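Prolyl-tRNA synthetase (PDB 6UYH) probably charges tRNA(Pro) with proline in an ATP-dependent reaction, as a class II aminoacyl-tRNA synthetase, and binds halofuginone and an ATP analogue. Local coordinates at residues E351-D365 against I371-T383. Sequence-based numbering, arbitrary orientation.
Sequences ELRGVPLRIEVGPKD and IMLCRRDTGEKWT. With EDO (1,2-ethanediol), chain B.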
ATOM      1  N   GLU A 351      -4.884 -23.479 -16.501  1.00 31.78           N
ATOM      2  CA  GLU A 351      -4.365 -22.801 -17.690  1.00 28.82           C
ATOM      3  C   GLU A 351      -5.050 -21.455 -17.887  1.00 27.36           C
ATOM      4  O   GLU A 351      -4.395 -20.456 -18.199  1.00 26.10           O
ATOM      5  CB  GLU A 351      -4.542 -23.682 -18.933  1.00 31.37           C
ATOM      6  CG  GLU A 351      -3.553 -24.838 -19.025  1.00 38.66           C
ATOM      7  CD  GLU A 351      -3.895 -25.827 -20.127  1.00 47.92           C
ATOM      8  OE1 GLU A 351      -4.959 -25.670 -20.768  1.00 41.89           O
ATOM      9  OE2 GLU A 351      -3.098 -26.766 -20.347  1.00 46.65           O
ATOM     10  N   LEU A 352      -6.372 -21.416 -17.704  1.00 27.74           N
ATOM     11  CA  LEU A 352      -7.124 -20.165 -17.799  1.00 27.25           C
ATOM     12  C   LEU A 352      -6.585 -19.111 -16.839  1.00 28.52           C
ATOM     13  O   LEU A 352      -6.505 -17.923 -17.175  1.00 24.38           O
ATOM     14  CB  LEU A 352      -8.602 -20.449 -17.510  1.00 28.07           C
ATOM     15  CG  LEU A 352      -9.588 -19.283 -17.466  1.00 33.57           C
ATOM     16  CD1 LEU A 352      -9.546 -18.511 -18.791  1.00 33.18           C
ATOM     17  CD2 LEU A 352     -11.001 -19.787 -17.173  1.00 35.98           C
ATOM     18  N   ARG A 353      -6.206 -19.529 -15.638  1.00 25.23           N
ATOM     19  CA  ARG A 353      -5.753 -18.592 -14.622  1.00 23.96           C
ATOM     20  C   ARG A 353      -4.266 -18.287 -14.721  1.00 23.18           C
ATOM     21  O   ARG A 353      -3.780 -17.403 -14.008  1.00 26.53           O
ATOM     22  CB  ARG A 353      -6.124 -19.140 -13.240  1.00 26.00           C
ATOM     23  CG  ARG A 353      -7.635 -19.121 -13.029  1.00 30.29           C
ATOM     24  CD  ARG A 353      -8.103 -20.037 -11.906  1.00 34.30           C
ATOM     25  NE  ARG A 353      -9.514 -19.822 -11.586  1.00 30.40           N
ATOM     26  CZ  ARG A 353     -10.536 -20.271 -12.317  1.00 33.08           C
ATOM     27  NH1 ARG A 353     -10.319 -20.975 -13.421  1.00 32.11           N
ATOM     28  NH2 ARG A 353     -11.783 -20.018 -11.942  1.00 38.33           N
ATOM     29  N   GLY A 354      -3.536 -18.983 -15.591  1.00 25.74           N
ATOM     30  CA  GLY A 354      -2.197 -18.569 -15.960  1.00 24.20           C
ATOM     31  C   GLY A 354      -1.061 -19.309 -15.299  1.00 27.53           C
ATOM     32  O   GLY A 354       0.093 -18.911 -15.483  1.00 24.22           O
ATOM     33  N   VAL A 355      -1.339 -20.377 -14.556  1.00 24.94           N
ATOM     34  CA  VAL A 355      -0.270 -21.043 -13.798  1.00 25.61           C
ATOM     35  C   VAL A 355       0.819 -21.523 -14.757  1.00 27.13           C
ATOM     36  O   VAL A 355       0.521 -22.242 -15.730  1.00 29.13           O
ATOM     37  CB  VAL A 355      -0.844 -22.210 -12.978  1.00 27.13           C
ATOM     38  CG1 VAL A 355       0.275 -22.978 -12.313  1.00 28.08           C
ATOM     39  CG2 VAL A 355      -1.822 -21.672 -11.921  1.00 26.91           C
ATOM     40  N   PRO A 356       2.086 -21.157 -14.544  1.00 25.75           N
ATOM     41  CA  PRO A 356       3.107 -21.461 -15.564  1.00 27.53           C
ATOM     42  C   PRO A 356       3.488 -22.934 -15.672  1.00 30.95           C
ATOM     43  O   PRO A 356       3.856 -23.375 -16.769  1.00 31.38           O
ATOM     44  CB  PRO A 356       4.304 -20.589 -15.139  1.00 28.08           C
ATOM     45  CG  PRO A 356       4.006 -20.124 -13.747  1.00 31.59           C
ATOM     46  CD  PRO A 356       2.517 -20.105 -13.612  1.00 25.02           C
ATOM     47  N   LEU A 357       3.416 -23.720 -14.600  1.00 30.02           N
ATOM     48  CA  LEU A 357       3.877 -25.100 -14.684  1.00 33.48           C
ATOM     49  C   LEU A 357       2.884 -26.027 -14.002  1.00 33.76           C
ATOM     50  O   LEU A 357       2.426 -25.745 -12.891  1.00 34.21           O
ATOM     51  CB  LEU A 357       5.262 -25.258 -14.054  1.00 31.65           C
ATOM     52  CG  LEU A 357       5.908 -26.643 -14.110  1.00 39.82           C
ATOM     53  CD1 LEU A 357       6.186 -27.087 -15.560  1.00 37.12           C
ATOM     54  CD2 LEU A 357       7.179 -26.654 -13.283  1.00 38.94           C
ATOM     55  N   ARG A 358       2.554 -27.125 -14.673  1.00 34.08           N
ATOM     56  CA  ARG A 358       1.690 -28.161 -14.125  1.00 35.67           C
ATOM     57  C   ARG A 358       2.474 -29.459 -13.992  1.00 37.85           C
ATOM     58  O   ARG A 358       3.217 -29.842 -14.902  1.00 38.56           O
ATOM     59  CB  ARG A 358       0.463 -28.373 -15.018  1.00 36.09           C
ATOM     60  CG  ARG A 358      -0.409 -29.556 -14.646  1.00 44.30           C
ATOM     61  CD  ARG A 358      -1.668 -29.595 -15.508  1.00 43.47           C
ATOM     62  NE  ARG A 358      -1.453 -30.176 -16.833  1.00 44.07           N
ATOM     63  CZ  ARG A 358      -1.768 -29.584 -17.982  1.00 44.35           C
ATOM     64  NH1 ARG A 358      -2.318 -28.378 -17.991  1.00 41.21           N
ATOM     65  NH2 ARG A 358      -1.536 -30.209 -19.132  1.00 41.05           N
ATOM     66  N   ILE A 359       2.321 -30.123 -12.849  1.00 39.01           N
ATOM     67  CA  ILE A 359       2.874 -31.454 -12.621  1.00 41.42           C
ATOM     68  C   ILE A 359       1.704 -32.423 -12.572  1.00 44.56           C
ATOM     69  O   ILE A 359       0.785 -32.254 -11.762  1.00 43.31           O
ATOM     70  CB  ILE A 359       3.709 -31.516 -11.332  1.00 41.74           C
ATOM     71  CG1 ILE A 359       4.941 -30.615 -11.468  1.00 43.51           C
ATOM     72  CG2 ILE A 359       4.110 -32.967 -11.003  1.00 45.78           C
ATOM     73  CD1 ILE A 359       5.845 -30.595 -10.261  1.00 43.88           C
ATOM     74  N   GLU A 360       1.720 -33.418 -13.462  1.00 44.91           N
ATOM     75  CA  GLU A 360       0.718 -34.476 -13.496  1.00 46.93           C
ATOM     76  C   GLU A 360       1.354 -35.746 -12.947  1.00 49.50           C
ATOM     77  O   GLU A 360       2.376 -36.201 -13.469  1.00 50.44           O
ATOM     78  CB  GLU A 360       0.205 -34.713 -14.919  1.00 52.20           C
ATOM     79  CG  GLU A 360      -0.318 -33.474 -15.635  1.00 48.60           C
ATOM     80  CD  GLU A 360      -0.554 -33.724 -17.118  1.00 55.09           C
ATOM     81  OE1 GLU A 360      -0.441 -34.892 -17.552  1.00 58.00           O
ATOM     82  OE2 GLU A 360      -0.847 -32.756 -17.851  1.00 52.67           O
ATOM     83  N   VAL A 361       0.760 -36.308 -11.898  1.00 50.74           N
ATOM     84  CA  VAL A 361       1.268 -37.514 -11.251  1.00 59.07           C
ATOM     85  C   VAL A 361       0.284 -38.640 -11.534  1.00 61.18           C
ATOM     86  O   VAL A 361      -0.806 -38.685 -10.949  1.00 57.95           O
ATOM     87  CB  VAL A 361       1.462 -37.319  -9.743  1.00 57.20           C
ATOM     88  CG1 VAL A 361       2.160 -38.532  -9.147  1.00 58.33           C
ATOM     89  CG2 VAL A 361       2.248 -36.047  -9.468  1.00 54.58           C
ATOM     90  N   GLY A 362       0.667 -39.553 -12.424  1.00 57.66           N
ATOM     91  CA  GLY A 362      -0.188 -40.654 -12.801  1.00 61.85           C
ATOM     92  C   GLY A 362       0.377 -42.000 -12.392  1.00 69.04           C
ATOM     93  O   GLY A 362       1.576 -42.145 -12.128  1.00 68.21           O
ATOM     94  N   PRO A 363      -0.488 -43.018 -12.332  1.00 74.93           N
ATOM     95  CA  PRO A 363      -0.009 -44.355 -11.936  1.00 73.45           C
ATOM     96  C   PRO A 363       1.028 -44.915 -12.888  1.00 74.45           C
ATOM     97  O   PRO A 363       2.061 -45.431 -12.444  1.00 71.78           O
ATOM     98  CB  PRO A 363      -1.293 -45.198 -11.928  1.00 74.29           C
ATOM     99  CG  PRO A 363      -2.418 -44.216 -11.895  1.00 75.41           C
ATOM    100  CD  PRO A 363      -1.929 -43.010 -12.628  1.00 76.26           C
ATOM    101  N   LYS A 364       0.775 -44.829 -14.197  1.00 78.24           N
ATOM    102  CA  LYS A 364       1.745 -45.322 -15.169  1.00 79.52           C
ATOM    103  C   LYS A 364       3.092 -44.631 -14.999  1.00 79.40           C
ATOM    104  O   LYS A 364       4.141 -45.284 -15.037  1.00 83.01           O
ATOM    105  CB  LYS A 364       1.210 -45.129 -16.588  1.00 75.23           C
ATOM    106  N   ASP A 365       3.083 -43.312 -14.779  1.00 75.42           N
ATOM    107  CA  ASP A 365       4.339 -42.591 -14.609  1.00 71.15           C
ATOM    108  C   ASP A 365       5.031 -42.948 -13.302  1.00 65.93           C
ATOM    109  O   ASP A 365       6.266 -42.961 -13.243  1.00 66.28           O
ATOM    110  CB  ASP A 365       4.102 -41.081 -14.683  1.00 68.44           C
ATOM    111  CG  ASP A 365       4.027 -40.579 -16.107  1.00 77.17           C
ATOM    112  OD1 ASP A 365       3.055 -39.866 -16.442  1.00 81.99           O
ATOM    113  OD2 ASP A 365       4.936 -40.918 -16.899  1.00 77.69           O
ATOM    114  N   ILE A 371       7.578 -38.194 -13.326  1.00 55.74           N
ATOM    115  CA  ILE A 371       6.397 -37.345 -13.332  1.00 53.56           C
ATOM    116  C   ILE A 371       6.314 -36.645 -14.680  1.00 53.55           C
ATOM    117  O   ILE A 371       7.283 -36.581 -15.437  1.00 52.13           O
ATOM    118  CB  ILE A 371       6.411 -36.307 -12.191  1.00 55.62           C
ATOM    119  CG1 ILE A 371       7.716 -35.512 -12.213  1.00 50.27           C
ATOM    120  CG2 ILE A 371       6.211 -36.988 -10.851  1.00 57.61           C
ATOM    121  CD1 ILE A 371       7.733 -34.334 -11.267  1.00 56.22           C
ATOM    122  N   MET A 372       5.134 -36.104 -14.966  1.00 53.15           N
ATOM    123  CA  MET A 372       4.862 -35.413 -16.218  1.00 50.84           C
ATOM    124  C   MET A 372       4.752 -33.919 -15.949  1.00 46.18           C
ATOM    125  O   MET A 372       4.059 -33.503 -15.017  1.00 45.26           O
ATOM    126  CB  MET A 372       3.574 -35.937 -16.860  1.00 49.98           C
ATOM    127  CG  MET A 372       3.143 -35.184 -18.108  1.00 57.86           C
ATOM    128  SD  MET A 372       4.154 -35.569 -19.549  1.00 65.43           S
ATOM    129  CE  MET A 372       3.786 -37.309 -19.762  1.00 68.95           C
ATOM    130  N   LEU A 373       5.449 -33.121 -16.752  1.00 44.83           N
ATOM    131  CA  LEU A 373       5.441 -31.670 -16.633  1.00 44.66           C
ATOM    132  C   LEU A 373       4.841 -31.068 -17.895  1.00 43.83           C
ATOM    133  O   LEU A 373       5.040 -31.590 -18.996  1.00 42.92           O
ATOM    134  CB  LEU A 373       6.859 -31.117 -16.404  1.00 43.39           C
ATOM    135  CG  LEU A 373       7.388 -31.027 -14.967  1.00 51.70           C
ATOM    136  CD1 LEU A 373       7.359 -32.379 -14.282  1.00 53.40           C
ATOM    137  CD2 LEU A 373       8.797 -30.466 -14.939  1.00 53.18           C
ATOM    138  N   CYS A 374       4.092 -29.977 -17.734  1.00 41.06           N
ATOM    139  CA  CYS A 374       3.532 -29.251 -18.870  1.00 37.87           C
ATOM    140  C   CYS A 374       3.705 -27.763 -18.618  1.00 35.47           C
ATOM    141  O   CYS A 374       3.246 -27.255 -17.589  1.00 34.50           O
ATOM    142  CB  CYS A 374       2.054 -29.591 -19.084  1.00 43.03           C
ATOM    143  SG  CYS A 374       1.313 -28.770 -20.526  1.00 43.69           S
ATOM    144  N   ARG A 375       4.368 -27.071 -19.542  1.00 34.63           N
ATOM    145  CA  ARG A 375       4.644 -25.647 -19.394  1.00 32.53           C
ATOM    146  C   ARG A 375       3.597 -24.832 -20.149  1.00 32.01           C
ATOM    147  O   ARG A 375       3.291 -25.123 -21.311  1.00 32.33           O
ATOM    148  CB  ARG A 375       6.058 -25.301 -19.866  1.00 32.40           C
ATOM    149  CG  ARG A 375       6.426 -25.775 -21.263  1.00 33.45           C
ATOM    150  CD  ARG A 375       7.906 -25.535 -21.521  1.00 33.61           C
ATOM    151  NE  ARG A 375       8.198 -24.118 -21.729  1.00 31.77           N
ATOM    152  CZ  ARG A 375       9.406 -23.639 -22.011  1.00 32.24           C
ATOM    153  NH1 ARG A 375      10.442 -24.463 -22.100  1.00 33.24           N
ATOM    154  NH2 ARG A 375       9.576 -22.338 -22.204  1.00 31.89           N
ATOM    155  N   ARG A 376       3.056 -23.814 -19.472  1.00 30.28           N
ATOM    156  CA  ARG A 376       1.899 -23.062 -19.957  1.00 29.59           C
ATOM    157  C   ARG A 376       2.213 -22.229 -21.196  1.00 31.57           C
ATOM    158  O   ARG A 376       1.343 -22.049 -22.055  1.00 27.95           O
ATOM    159  CB  ARG A 376       1.390 -22.159 -18.829  1.00 28.34           C
ATOM    160  CG  ARG A 376       0.239 -21.229 -19.189  1.00 27.04           C
ATOM    161  CD  ARG A 376      -1.063 -21.979 -19.453  1.00 27.41           C
ATOM    162  NE  ARG A 376      -2.121 -21.027 -19.768  1.00 30.24           N
ATOM    163  CZ  ARG A 376      -2.408 -20.601 -20.996  1.00 28.38           C
ATOM    164  NH1 ARG A 376      -1.731 -21.067 -22.041  1.00 27.55           N
ATOM    165  NH2 ARG A 376      -3.373 -19.709 -21.178  1.00 25.99           N
ATOM    166  N   ASP A 377       3.434 -21.711 -21.310  1.00 28.28           N
ATOM    167  CA  ASP A 377       3.724 -20.760 -22.378  1.00 29.52           C
ATOM    168  C   ASP A 377       3.742 -21.430 -23.747  1.00 32.72           C
ATOM    169  O   ASP A 377       3.213 -20.872 -24.715  1.00 31.54           O
ATOM    170  CB  ASP A 377       5.042 -20.042 -22.097  1.00 28.29           C
ATOM    171  CG  ASP A 377       6.223 -20.975 -22.087  1.00 30.30           C
ATOM    172  OD1 ASP A 377       6.045 -22.162 -21.726  1.00 30.02           O
ATOM    173  OD2 ASP A 377       7.326 -20.516 -22.455  1.00 29.30           O
ATOM    174  N   THR A 378       4.334 -22.627 -23.857  1.00 29.43           N
ATOM    175  CA  THR A 378       4.362 -23.350 -25.125  1.00 32.04           C
ATOM    176  C   THR A 378       3.426 -24.549 -25.174  1.00 37.69           C
ATOM    177  O   THR A 378       3.168 -25.064 -26.267  1.00 36.21           O
ATOM    178  CB  THR A 378       5.783 -23.843 -25.443  1.00 32.99           C
ATOM    179  OG1 THR A 378       6.190 -24.801 -24.455  1.00 38.60           O
ATOM    180  CG2 THR A 378       6.772 -22.684 -25.460  1.00 30.56           C
ATOM    181  N   GLY A 379       2.919 -25.008 -24.034  1.00 34.86           N
ATOM    182  CA  GLY A 379       2.134 -26.225 -24.001  1.00 34.16           C
ATOM    183  C   GLY A 379       2.935 -27.510 -24.022  1.00 38.83           C
ATOM    184  O   GLY A 379       2.339 -28.594 -23.959  1.00 37.84           O
ATOM    185  N   GLU A 380       4.260 -27.433 -24.102  1.00 38.77           N
ATOM    186  CA  GLU A 380       5.058 -28.646 -24.213  1.00 40.16           C
ATOM    187  C   GLU A 380       4.904 -29.512 -22.968  1.00 39.30           C
ATOM    188  O   GLU A 380       4.865 -29.008 -21.842  1.00 38.20           O
ATOM    189  CB  GLU A 380       6.530 -28.299 -24.428  1.00 40.59           C
ATOM    190  CG  GLU A 380       7.398 -29.512 -24.673  1.00 47.92           C
ATOM    191  CD  GLU A 380       8.878 -29.215 -24.542  1.00 53.85           C
ATOM    192  OE1 GLU A 380       9.234 -28.062 -24.221  1.00 51.50           O
ATOM    193  OE2 GLU A 380       9.687 -30.146 -24.756  1.00 55.60           O
ATOM    194  N   LYS A 381       4.817 -30.826 -23.185  1.00 43.96           N
ATOM    195  CA  LYS A 381       4.781 -31.829 -22.130  1.00 46.77           C
ATOM    196  C   LYS A 381       6.043 -32.679 -22.191  1.00 44.86           C
ATOM    197  O   LYS A 381       6.494 -33.046 -23.278  1.00 45.90           O
ATOM    198  CB  LYS A 381       3.558 -32.743 -22.270  1.00 47.57           C
ATOM    199  CG  LYS A 381       2.222 -32.030 -22.316  1.00 52.42           C
ATOM    200  CD  LYS A 381       1.082 -33.024 -22.115  1.00 61.90           C
ATOM    201  CE  LYS A 381      -0.279 -32.355 -22.249  1.00 69.12           C
ATOM    202  NZ  LYS A 381      -1.357 -33.095 -21.522  1.00 75.49           N
ATOM    203  N   TRP A 382       6.606 -32.999 -21.026  1.00 47.74           N
ATOM    204  CA  TRP A 382       7.795 -33.842 -20.961  1.00 47.30           C
ATOM    205  C   TRP A 382       7.850 -34.510 -19.595  1.00 48.40           C
ATOM    206  O   TRP A 382       7.249 -34.034 -18.629  1.00 48.37           O
ATOM    207  CB  TRP A 382       9.074 -33.036 -21.242  1.00 46.32           C
ATOM    208  CG  TRP A 382       9.542 -32.123 -20.132  1.00 48.93           C
ATOM    209  CD1 TRP A 382      10.611 -32.327 -19.304  1.00 49.47           C
ATOM    210  CD2 TRP A 382       8.980 -30.853 -19.752  1.00 46.93           C
ATOM    211  NE1 TRP A 382      10.740 -31.276 -18.428  1.00 43.47           N
ATOM    212  CE2 TRP A 382       9.752 -30.360 -18.678  1.00 43.77           C
ATOM    213  CE3 TRP A 382       7.894 -30.096 -20.204  1.00 42.63           C
ATOM    214  CZ2 TRP A 382       9.477 -29.143 -18.057  1.00 40.23           C
ATOM    215  CZ3 TRP A 382       7.620 -28.888 -19.581  1.00 38.63           C
ATOM    216  CH2 TRP A 382       8.409 -28.424 -18.518  1.00 37.67           C
ATOM    217  N   THR A 383       8.564 -35.631 -19.523  1.00 50.85           N
ATOM    218  CA  THR A 383       8.704 -36.337 -18.259  1.00 52.22           C
ATOM    219  C   THR A 383      10.019 -35.976 -17.576  1.00 58.28           C
ATOM    220  O   THR A 383      11.031 -35.714 -18.231  1.00 60.40           O
ATOM    221  CB  THR A 383       8.626 -37.852 -18.453  1.00 55.35           C
ATOM    222  OG1 THR A 383       9.719 -38.293 -19.266  1.00 58.95           O
ATOM    223  CG2 THR A 383       7.312 -38.237 -19.118  1.00 56.63           C
TER
HETATM  224  C1  EDO B 711      12.074 -28.718 -20.556  1.00 59.68           C
HETATM  225  O1  EDO B 711      13.116 -29.169 -21.427  1.00 61.03           O
HETATM  226  C2  EDO B 711      10.869 -28.286 -21.386  1.00 50.39           C
HETATM  227  O2  EDO B 711      11.281 -27.222 -22.248  1.00 42.70           O
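Leu357, Ile359 and Val361 pack against Leu373, Ile371 and Trp382 on one face of an antiparallel strand pair in the mixed five-stranded sheet of the anticodon-binding domain. Strand 357-361 lies between strands 300-304 and 371-375, and strand 381-383 continues the meander. The axes of 357-361 and 371-375 come within 4.7 Å at 156°. Two hydrogen-bonded pairs, Arg358 with Cys374 and Glu360 with Met372, alternate with the non-hydrogen-bonded pairs Leu357-Arg375 and Ile359-Leu373; Arg376 N adds a further bond to Pro356 O.

The apolar face is tightly filled: Ile359 CG2 meets Ile371 CD1 at 3.9 Å, and helix 313-328 touches Ile371 and Val361. Leu357 CD1 reaches Trp382 CH2 (3.9 Å), while Leu373 CB lies over one face of the indole and a 1,2-ethanediol molecule over the opposite face.

The other face is polar but also close-packed. Arg358 is bent at chi3 (81°); Cys374 CB lies over one face of its guanidinium, and Arg358 NH2 is 3.5 Å from Cys374 SG. NE and NH2 both grip Glu360 OE2 in the guanidinium plane, whereas NH1 binds Glu351 OE2 (3.0 Å) from above the carboxylate plane, tying the end of helix 343-353 to the strand. The loose side is the solvent rim: the exposed, extended Lys381 brings NZ to the guanidinium edge, making only a long salt bridge to Glu360 OE2; the two carboxylates probably offset its closeness to Arg358. Asp365, poorly ordered and bonded to Gln370, brings OD1 near Met372 CB.

Where helix 343-353 ends in a Schellman motif at Gly354, Arg376, salt-bridged to Asp285 through NH1, bends at chi2 and sends NE to Glu351 O at 2.8 Å, the donor lying 28° out of the carbonyl plane.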